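Local coordinates for putative mandelate racemase (Bordetella bronchiseptica, PDB 3OZY), which is of unknown function but, as a magnesium-binding member of the enolase superfamily, probably acts on sugar-derived acids such as m-xylarate, at residues 306-309 with 310-313; 114-117 with 118-122; 60-63 with 64-68. All coordinates share one frame; numbering follows the deposited sequence.

Contact 1: 306-309 with 310-313; sequences FNDI and ITVA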
ATOM      1  N   PHE A 306      -2.577 -14.713  11.778  1.00  7.54           N
ATOM      2  CA  PHE A 306      -1.502 -14.647  12.771  1.00  7.31           C
ATOM      3  C   PHE A 306      -1.207 -13.216  13.231  1.00  8.22           C
ATOM      4  O   PHE A 306      -0.591 -12.445  12.500  1.00  8.17           O
ATOM      5  CB  PHE A 306      -0.265 -15.270  12.117  1.00  8.12           C
ATOM      6  CG  PHE A 306       0.871 -15.624  13.058  1.00  7.42           C
ATOM      7  CD1 PHE A 306       1.039 -16.937  13.499  1.00  6.60           C
ATOM      8  CD2 PHE A 306       1.829 -14.685  13.393  1.00  8.27           C
ATOM      9  CE1 PHE A 306       2.116 -17.289  14.292  1.00  7.54           C
ATOM     10  CE2 PHE A 306       2.903 -15.031  14.198  1.00  6.74           C
ATOM     11  CZ  PHE A 306       3.038 -16.342  14.648  1.00  7.86           C
ATOM     12  N   ASN A 307      -1.678 -12.872  14.434  1.00  8.37           N
ATOM     13  CA  ASN A 307      -1.202 -11.706  15.191  1.00  8.33           C
ATOM     14  C   ASN A 307      -1.693 -11.724  16.628  1.00  7.33           C
ATOM     15  O   ASN A 307      -0.904 -11.545  17.552  1.00  8.17           O
ATOM     16  CB  ASN A 307      -1.572 -10.361  14.558  1.00  7.47           C
ATOM     17  CG  ASN A 307      -0.773  -9.220  15.161  1.00  6.94           C
ATOM     18  OD1 ASN A 307       0.416  -9.093  14.895  1.00  8.56           O
ATOM     19  ND2 ASN A 307      -1.411  -8.416  16.012  1.00  7.94           N
ATOM     20  N   ASP A 308      -2.991 -11.914  16.823  1.00  6.75           N
ATOM     21  CA  ASP A 308      -3.565 -11.874  18.168  1.00  7.72           C
ATOM     22  C   ASP A 308      -4.898 -12.618  18.182  1.00  8.32           C
ATOM     23  O   ASP A 308      -5.373 -13.063  17.140  1.00  8.64           O
ATOM     24  CB  ASP A 308      -3.726 -10.424  18.629  1.00  8.42           C
ATOM     25  CG  ASP A 308      -4.604  -9.616  17.686  1.00  7.55           C
ATOM     26  OD1 ASP A 308      -5.818  -9.902  17.650  1.00  8.59           O
ATOM     27  OD2 ASP A 308      -4.088  -8.718  16.992  1.00  8.69           O
ATOM     28  N   ILE A 309      -5.509 -12.760  19.351  1.00  8.33           N
ATOM     29  CA  ILE A 309      -6.711 -13.570  19.446  1.00  8.17           C
ATOM     30  C   ILE A 309      -7.906 -12.933  18.725  1.00  8.94           C
ATOM     31  O   ILE A 309      -8.837 -13.627  18.328  1.00  7.84           O
ATOM     32  CB  ILE A 309      -7.061 -13.905  20.917  1.00  7.90           C
ATOM     33  CG1 ILE A 309      -8.024 -15.097  20.994  1.00 10.70           C
ATOM     34  CG2 ILE A 309      -7.628 -12.686  21.622  1.00 10.26           C
ATOM     35  CD1 ILE A 309      -7.434 -16.405  20.526  1.00 10.87           C
ATOM     36  N   ILE A 310      -7.883 -11.615  18.565  1.00  9.07           N
ATOM     37  CA  ILE A 310      -8.955 -10.949  17.834  1.00  8.94           C
ATOM     38  C   ILE A 310      -8.849 -11.244  16.346  1.00  8.15           C
ATOM     39  O   ILE A 310      -9.853 -11.557  15.703  1.00  8.04           O
ATOM     40  CB  ILE A 310      -8.960  -9.438  18.078  1.00  8.81           C
ATOM     41  CG1 ILE A 310      -9.142  -9.166  19.574  1.00 13.63           C
ATOM     42  CG2 ILE A 310     -10.049  -8.759  17.234  1.00 10.26           C
ATOM     43  CD1 ILE A 310      -9.412  -7.720  19.899  1.00 16.02           C
ATOM     44  N   THR A 311      -7.640 -11.186  15.798  1.00  7.54           N
ATOM     45  CA  THR A 311      -7.505 -11.521  14.381  1.00  7.22           C
ATOM     46  C   THR A 311      -7.867 -12.983  14.144  1.00  8.90           C
ATOM     47  O   THR A 311      -8.479 -13.326  13.136  1.00  8.45           O
ATOM     48  CB  THR A 311      -6.099 -11.161  13.792  1.00  7.10           C
ATOM     49  OG1 THR A 311      -5.066 -11.975  14.366  1.00  8.05           O
ATOM     50  CG2 THR A 311      -5.752  -9.708  14.051  1.00  7.85           C
ATOM     51  N   VAL A 312      -7.498 -13.851  15.078  1.00  7.48           N
ATOM     52  CA  VAL A 312      -7.910 -15.243  15.012  1.00  7.35           C
ATOM     53  C   VAL A 312      -9.437 -15.387  15.054  1.00  7.62           C
ATOM     54  O   VAL A 312     -10.035 -16.018  14.176  1.00  8.09           O
ATOM     55  CB  VAL A 312      -7.224 -16.068  16.123  1.00  7.62           C
ATOM     56  CG1 VAL A 312      -7.871 -17.454  16.280  1.00  9.52           C
ATOM     57  CG2 VAL A 312      -5.740 -16.186  15.814  1.00  8.56           C
ATOM     58  N   ALA A 313     -10.071 -14.804  16.067  1.00  7.88           N
ATOM     59  CA  ALA A 313     -11.516 -14.926  16.202  1.00  8.20           C
ATOM     60  C   ALA A 313     -12.277 -14.366  15.006  1.00  8.18           C
ATOM     61  O   ALA A 313     -13.239 -14.977  14.549  1.00  8.71           O
ATOM     62  CB  ALA A 313     -12.007 -14.271  17.497  1.00 10.86           C
TER

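Contact 2: 114-117 with 118-122; sequences LWDL and KGRAM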
ATOM      1  N   LEU A 114     -16.737  -2.803  13.778  1.00  7.59           N
ATOM      2  CA  LEU A 114     -18.120  -2.531  13.402  1.00  8.18           C
ATOM      3  C   LEU A 114     -18.948  -3.815  13.380  1.00  9.04           C
ATOM      4  O   LEU A 114     -20.106  -3.815  13.779  1.00  9.50           O
ATOM      5  CB  LEU A 114     -18.195  -1.816  12.054  1.00  8.98           C
ATOM      6  CG  LEU A 114     -17.633  -0.393  12.046  1.00  7.79           C
ATOM      7  CD1 LEU A 114     -17.664   0.189  10.648  1.00 10.96           C
ATOM      8  CD2 LEU A 114     -18.417   0.502  13.011  1.00 12.33           C
ATOM      9  N   TRP A 115     -18.359  -4.916  12.915  1.00  8.51           N
ATOM     10  CA  TRP A 115     -19.059  -6.197  12.921  1.00  7.49           C
ATOM     11  C   TRP A 115     -19.267  -6.708  14.349  1.00  8.55           C
ATOM     12  O   TRP A 115     -20.316  -7.275  14.669  1.00  9.24           O
ATOM     13  CB  TRP A 115     -18.323  -7.234  12.058  1.00  8.00           C
ATOM     14  CG  TRP A 115     -18.653  -7.127  10.598  1.00  7.88           C
ATOM     15  CD1 TRP A 115     -17.920  -6.504   9.617  1.00  7.80           C
ATOM     16  CD2 TRP A 115     -19.810  -7.660   9.956  1.00  8.16           C
ATOM     17  NE1 TRP A 115     -18.560  -6.621   8.400  1.00  8.51           N
ATOM     18  CE2 TRP A 115     -19.715  -7.338   8.582  1.00  8.15           C
ATOM     19  CE3 TRP A 115     -20.914  -8.391  10.405  1.00  9.06           C
ATOM     20  CZ2 TRP A 115     -20.691  -7.717   7.658  1.00  9.90           C
ATOM     21  CZ3 TRP A 115     -21.882  -8.764   9.487  1.00  8.75           C
ATOM     22  CH2 TRP A 115     -21.765  -8.423   8.128  1.00  9.97           C
ATOM     23  N   ASP A 116     -18.268  -6.520  15.203  1.00  8.87           N
ATOM     24  CA  ASP A 116     -18.399  -6.899  16.603  1.00  9.72           C
ATOM     25  C   ASP A 116     -19.536  -6.098  17.231  1.00  9.77           C
ATOM     26  O   ASP A 116     -20.390  -6.646  17.925  1.00 10.09           O
ATOM     27  CB  ASP A 116     -17.069  -6.668  17.335  1.00 10.78           C
ATOM     28  CG  ASP A 116     -17.122  -7.072  18.795  1.00 10.03           C
ATOM     29  OD1 ASP A 116     -17.548  -8.206  19.098  1.00 12.57           O
ATOM     30  OD2 ASP A 116     -16.719  -6.254  19.644  1.00 11.12           O
ATOM     31  N   LEU A 117     -19.555  -4.800  16.952  1.00  9.63           N
ATOM     32  CA  LEU A 117     -20.581  -3.902  17.465  1.00  8.91           C
ATOM     33  C   LEU A 117     -21.960  -4.361  16.997  1.00 10.31           C
ATOM     34  O   LEU A 117     -22.897  -4.469  17.791  1.00 11.63           O
ATOM     35  CB  LEU A 117     -20.279  -2.475  17.007  1.00 10.18           C
ATOM     36  CG  LEU A 117     -20.981  -1.302  17.706  1.00  9.47           C
ATOM     37  CD1 LEU A 117     -20.227  -0.015  17.419  1.00 13.56           C
ATOM     38  CD2 LEU A 117     -22.443  -1.166  17.287  1.00 12.87           C
ATOM     39  N   LYS A 118     -22.072  -4.664  15.704  1.00  8.53           N
ATOM     40  CA  LYS A 118     -23.336  -5.137  15.148  1.00  9.26           C
ATOM     41  C   LYS A 118     -23.822  -6.421  15.838  1.00 11.41           C
ATOM     42  O   LYS A 118     -24.993  -6.527  16.231  1.00  9.72           O
ATOM     43  CB  LYS A 118     -23.203  -5.345  13.630  1.00  8.84           C
ATOM     44  CG  LYS A 118     -24.468  -5.856  12.951  1.00  9.13           C
ATOM     45  CD  LYS A 118     -24.280  -5.920  11.425  1.00  8.63           C
ATOM     46  CE  LYS A 118     -24.334  -4.537  10.768  1.00  9.20           C
ATOM     47  NZ  LYS A 118     -25.744  -4.087  10.513  1.00  8.81           N
ATOM     48  N   GLY A 119     -22.930  -7.399  15.986  1.00  9.40           N
ATOM     49  CA  GLY A 119     -23.284  -8.624  16.681  1.00  9.50           C
ATOM     50  C   GLY A 119     -23.695  -8.365  18.124  1.00 10.50           C
ATOM     51  O   GLY A 119     -24.645  -8.968  18.614  1.00 11.72           O
ATOM     52  N   ARG A 120     -22.982  -7.480  18.812  1.00 10.58           N
ATOM     53  CA  ARG A 120     -23.359  -7.165  20.194  1.00 10.78           C
ATOM     54  C   ARG A 120     -24.732  -6.492  20.254  1.00 11.69           C
ATOM     55  O   ARG A 120     -25.564  -6.835  21.105  1.00 15.70           O
ATOM     56  CB  ARG A 120     -22.278  -6.335  20.888  1.00 11.78           C
ATOM     57  CG  ARG A 120     -21.022  -7.154  21.109  1.00 13.41           C
ATOM     58  CD  ARG A 120     -19.867  -6.408  21.752  1.00 17.85           C
ATOM     59  NE  ARG A 120     -18.632  -7.148  21.497  1.00 26.97           N
ATOM     60  CZ  ARG A 120     -18.230  -8.209  22.192  1.00 30.95           C
ATOM     61  NH1 ARG A 120     -18.956  -8.645  23.214  1.00 33.40           N
ATOM     62  NH2 ARG A 120     -17.098  -8.834  21.868  1.00 20.98           N
ATOM     63  N   ALA A 121     -24.983  -5.565  19.336  1.00 11.15           N
ATOM     64  CA  ALA A 121     -26.274  -4.881  19.272  1.00 12.86           C
ATOM     65  C   ALA A 121     -27.411  -5.866  19.019  1.00 13.77           C
ATOM     66  O   ALA A 121     -28.512  -5.709  19.557  1.00 17.07           O
ATOM     67  CB  ALA A 121     -26.254  -3.806  18.195  1.00 13.94           C
ATOM     68  N   MET A 122     -27.144  -6.884  18.207  1.00 11.12           N
ATOM     69  CA  MET A 122     -28.152  -7.885  17.869  1.00 12.03           C
ATOM     70  C   MET A 122     -28.173  -9.062  18.841  1.00 13.74           C
ATOM     71  O   MET A 122     -29.057  -9.919  18.766  1.00 14.74           O
ATOM     72  CB  MET A 122     -27.913  -8.429  16.456  1.00 12.03           C
ATOM     73  CG  MET A 122     -28.025  -7.404  15.353  1.00 11.54           C
ATOM     74  SD  MET A 122     -27.792  -8.199  13.753  1.00 13.33           S
ATOM     75  CE  MET A 122     -28.060  -6.815  12.651  1.00 13.80           C
TER

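Contact 3: 60-63 with 64-68; sequences VLKR and AIEDV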
ATOM      1  N   VAL A  60       1.879   4.451  13.586  1.00  7.82           N
ATOM      2  CA  VAL A  60       1.264   4.598  12.266  1.00  8.01           C
ATOM      3  C   VAL A  60      -0.183   4.102  12.291  1.00  7.77           C
ATOM      4  O   VAL A  60      -1.094   4.800  11.843  1.00  8.89           O
ATOM      5  CB  VAL A  60       2.066   3.853  11.183  1.00  8.81           C
ATOM      6  CG1 VAL A  60       1.284   3.782   9.875  1.00  8.91           C
ATOM      7  CG2 VAL A  60       3.408   4.526  10.964  1.00  9.57           C
ATOM      8  N   LEU A  61      -0.408   2.910  12.836  1.00  7.32           N
ATOM      9  CA  LEU A  61      -1.758   2.377  12.936  1.00  8.33           C
ATOM     10  C   LEU A  61      -2.680   3.263  13.767  1.00  9.07           C
ATOM     11  O   LEU A  61      -3.822   3.531  13.375  1.00  8.92           O
ATOM     12  CB  LEU A  61      -1.729   0.973  13.533  1.00  8.02           C
ATOM     13  CG  LEU A  61      -1.304  -0.178  12.616  1.00  7.94           C
ATOM     14  CD1 LEU A  61      -1.117  -1.446  13.428  1.00  9.46           C
ATOM     15  CD2 LEU A  61      -2.321  -0.419  11.504  1.00  8.65           C
ATOM     16  N   LYS A  62      -2.204   3.682  14.934  1.00  8.59           N
ATOM     17  CA  LYS A  62      -3.024   4.497  15.825  1.00  9.23           C
ATOM     18  C   LYS A  62      -3.460   5.793  15.150  1.00  8.08           C
ATOM     19  O   LYS A  62      -4.631   6.181  15.217  1.00  8.69           O
ATOM     20  CB  LYS A  62      -2.271   4.793  17.122  1.00  8.69           C
ATOM     21  CG  LYS A  62      -3.048   5.647  18.114  1.00  8.78           C
ATOM     22  CD  LYS A  62      -2.217   5.848  19.383  1.00 12.03           C
ATOM     23  CE  LYS A  62      -2.952   6.652  20.448  1.00 13.86           C
ATOM     24  NZ  LYS A  62      -4.099   5.914  21.047  1.00 13.35           N
ATOM     25  N   ARG A  63      -2.513   6.462  14.507  1.00  7.97           N
ATOM     26  CA  ARG A  63      -2.806   7.701  13.794  1.00  7.42           C
ATOM     27  C   ARG A  63      -3.794   7.465  12.653  1.00  9.19           C
ATOM     28  O   ARG A  63      -4.762   8.211  12.493  1.00  9.42           O
ATOM     29  CB  ARG A  63      -1.514   8.317  13.254  1.00  8.56           C
ATOM     30  CG  ARG A  63      -1.700   9.568  12.411  1.00  7.34           C
ATOM     31  CD  ARG A  63      -2.176  10.770  13.220  1.00  8.62           C
ATOM     32  NE  ARG A  63      -2.509  11.844  12.287  1.00  9.03           N
ATOM     33  CZ  ARG A  63      -3.004  13.032  12.629  1.00 10.36           C
ATOM     34  NH1 ARG A  63      -3.225  13.333  13.902  1.00 11.51           N
ATOM     35  NH2 ARG A  63      -3.280  13.917  11.681  1.00 10.58           N
ATOM     36  N   ALA A  64      -3.558   6.433  11.846  1.00  7.78           N
ATOM     37  CA  ALA A  64      -4.462   6.153  10.737  1.00  8.96           C
ATOM     38  C   ALA A  64      -5.876   5.873  11.231  1.00  8.91           C
ATOM     39  O   ALA A  64      -6.854   6.333  10.645  1.00  9.63           O
ATOM     40  CB  ALA A  64      -3.947   4.979   9.926  1.00  9.11           C
ATOM     41  N   ILE A  65      -5.989   5.107  12.308  1.00  8.28           N
ATOM     42  CA  ILE A  65      -7.290   4.718  12.821  1.00  8.50           C
ATOM     43  C   ILE A  65      -8.027   5.891  13.480  1.00 10.01           C
ATOM     44  O   ILE A  65      -9.189   6.164  13.161  1.00  9.32           O
ATOM     45  CB  ILE A  65      -7.162   3.520  13.779  1.00  8.68           C
ATOM     46  CG1 ILE A  65      -6.754   2.275  12.980  1.00  8.94           C
ATOM     47  CG2 ILE A  65      -8.478   3.287  14.530  1.00  9.77           C
ATOM     48  CD1 ILE A  65      -6.272   1.109  13.841  1.00  9.73           C
ATOM     49  N   GLU A  66      -7.351   6.600  14.374  1.00 10.51           N
ATOM     50  CA  GLU A  66      -8.016   7.666  15.121  1.00  9.84           C
ATOM     51  C   GLU A  66      -8.231   8.951  14.316  1.00 10.28           C
ATOM     52  O   GLU A  66      -9.254   9.626  14.480  1.00 10.83           O
ATOM     53  CB  GLU A  66      -7.235   7.979  16.408  1.00  8.93           C
ATOM     54  CG  GLU A  66      -7.216   6.810  17.383  1.00 10.05           C
ATOM     55  CD  GLU A  66      -6.532   7.109  18.706  1.00 13.55           C
ATOM     56  OE1 GLU A  66      -5.936   8.199  18.855  1.00 14.21           O
ATOM     57  OE2 GLU A  66      -6.593   6.238  19.598  1.00 11.17           O
ATOM     58  N   ASP A  67      -7.293   9.274  13.434  1.00  9.41           N
ATOM     59  CA  ASP A  67      -7.238  10.619  12.857  1.00 10.34           C
ATOM     60  C   ASP A  67      -7.411  10.683  11.340  1.00 11.13           C
ATOM     61  O   ASP A  67      -7.571  11.774  10.779  1.00 11.38           O
ATOM     62  CB  ASP A  67      -5.925  11.294  13.266  1.00 11.26           C
ATOM     63  CG  ASP A  67      -5.760  11.368  14.766  1.00 14.91           C
ATOM     64  OD1 ASP A  67      -6.615  11.992  15.429  1.00 20.58           O
ATOM     65  OD2 ASP A  67      -4.788  10.786  15.286  1.00 15.50           O
ATOM     66  N   VAL A  68      -7.368   9.536  10.668  1.00  9.40           N
ATOM     67  CA  VAL A  68      -7.643   9.494   9.236  1.00  9.38           C
ATOM     68  C   VAL A  68      -8.981   8.800   9.006  1.00 10.10           C
ATOM     69  O   VAL A  68      -9.897   9.381   8.427  1.00 10.41           O
ATOM     70  CB  VAL A  68      -6.507   8.815   8.441  1.00  9.99           C
ATOM     71  CG1 VAL A  68      -6.830   8.812   6.948  1.00  9.54           C
ATOM     72  CG2 VAL A  68      -5.188   9.538   8.677  1.00 10.90           C
TER

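Contact 1: 306-309 with 310-313
Asp308 holds the N-cap of helix 309-321, and its carboxylate turns back over the first turn to bind the amides there. Capping comes first. OD1 of Asp308 accepts from Thr311 N at 2.9 Å, the donor standing above the carboxylate plane, and takes a weak, strongly bent bond from Ile310 N at 2.8 Å. With chi1 at 58°, CG stands between the backbone N and the carbonyl carbon, which brings OD1 over the two amides; aspartate has just the length this needs.

The other carboxylate oxygen faces the loop. Asn307 ND2 donates to Asp308 OD2 at 2.9 Å, nearly straight and on the anti side, and Ser51 OG shares that oxygen. Thr311 OG1 bonds Thr305 O and lies 3.0 Å from Asp308 O.

Backbone bonds then start the regular helix: Val312 N to Asp308 O at 3.1 Å and Ala313 N to Ile309 O at 2.8 Å. Apolar packing is looser, with Ile309 CD1 4.4 Å from Val312 CG1. Outside, Ile310 rests on Leu37 and Val312 on Phe328 and Trp330, a place suited to branched apolar side chains.

The loop runs from barrel strand 300-301 into the helix, and its Phe306 side chain lies about 7 Å from a magnesium ion. Every residue here is buried; the donors and the positive end of the helix dipole would be expected to favour an ionised carboxylate on Asp308.

Contact 2: 114-117 with 118-122
The closing turns of helix 102-122, in the N-terminal domain, carry a salt bridge between Asp116 and Arg120, four residues apart and so one turn along the same side of the helix. Arg120 NE is equally near both carboxylate oxygens, but the bond of good geometry goes to Asp116 OD2, 2.8 Å and nearly straight, on its syn side. It lies in the guanidinium plane yet is tilted from that of the carboxylate. The two planes stand 78° apart, so the groups do not form a flat fork: NH2 of Arg120 reaches OD1 of Asp116 at 2.9 Å only through a weak bond, bent to 118°. CG beside the backbone N (chi1 -68°) directs the extended arginine chain back along the helix to Asp116.

About one turn apart, Lys118 CD lies 4.2 Å from Trp115 CZ3, the two side chains running side by side. The long methylenes of the lysine suit this partly exposed place, and its amino group goes on to Ala79 O.

Leu361 N and Val49 N also donate to the Asp116 carboxylate. Trp115 NE1 bonds Thr285 of helix 284-296, in the barrel domain, which gives the contact an interdomain place. Trp115 also leans on helices 81-97 and 126-129, and Leu117 on strand 32-42.

Contact 3: 60-63 with 64-68
The side chain of Arg63 starts away from the next turn of helix 58-73 and bends back to meet Asp67. CB and CG meet only the following peptide. The bend at chi2 (69°) then brings CD to 3.3 Å from Asp67 OD2. From NE onward the guanidinium passes Asp67 with one face over its CB, which is displaced toward the rim. At the tip, Arg63 NH1 makes a long salt bridge to Asp67 OD2 at 3.3 Å, the two planes 37° apart. The stronger partner is Asp57 of the second subunit, bridged through NH2. A long, branched cation suits both.

Lys62 NZ meets Glu66 OE2 at 2.9 Å, from above the carboxylate plane. Ala10 takes part at both ends, its O accepting from the lysine and its N donating to the glutamate. Arg63 O accepts from Asp67 N at 2.9 Å and, weakly, from Val68 N at 3.4 Å, in the wider pi-type turn at 64-68.

The helix is amphipathic: Leu61 and Ile65 face strand 32-42 and helix 102-122, while Lys62-Glu66 and Arg63-Asp67 are i to i+4 salt bridges on its polar side, beside the second subunit.

All three contacts are short-range, within a helix or at its start, but they differ in setting. Contact 1 is fully buried near the centre of the chain, in the barrel domain, and its one carboxylate is spent on backbone amides and neutral polar groups. Contacts 2 and 3 lie farther out in the N-terminal domain, both partly buried with one exposed residue each, and rely on opposite charges four residues apart. Contact 2 reaches strands, helices and loops of its own chain, whereas contact 3 also reaches the second subunit. Side chains from every contact touch strand 32-42. Helix 102-122, which carries contact 2, also packs against contact 3 through its earlier turns.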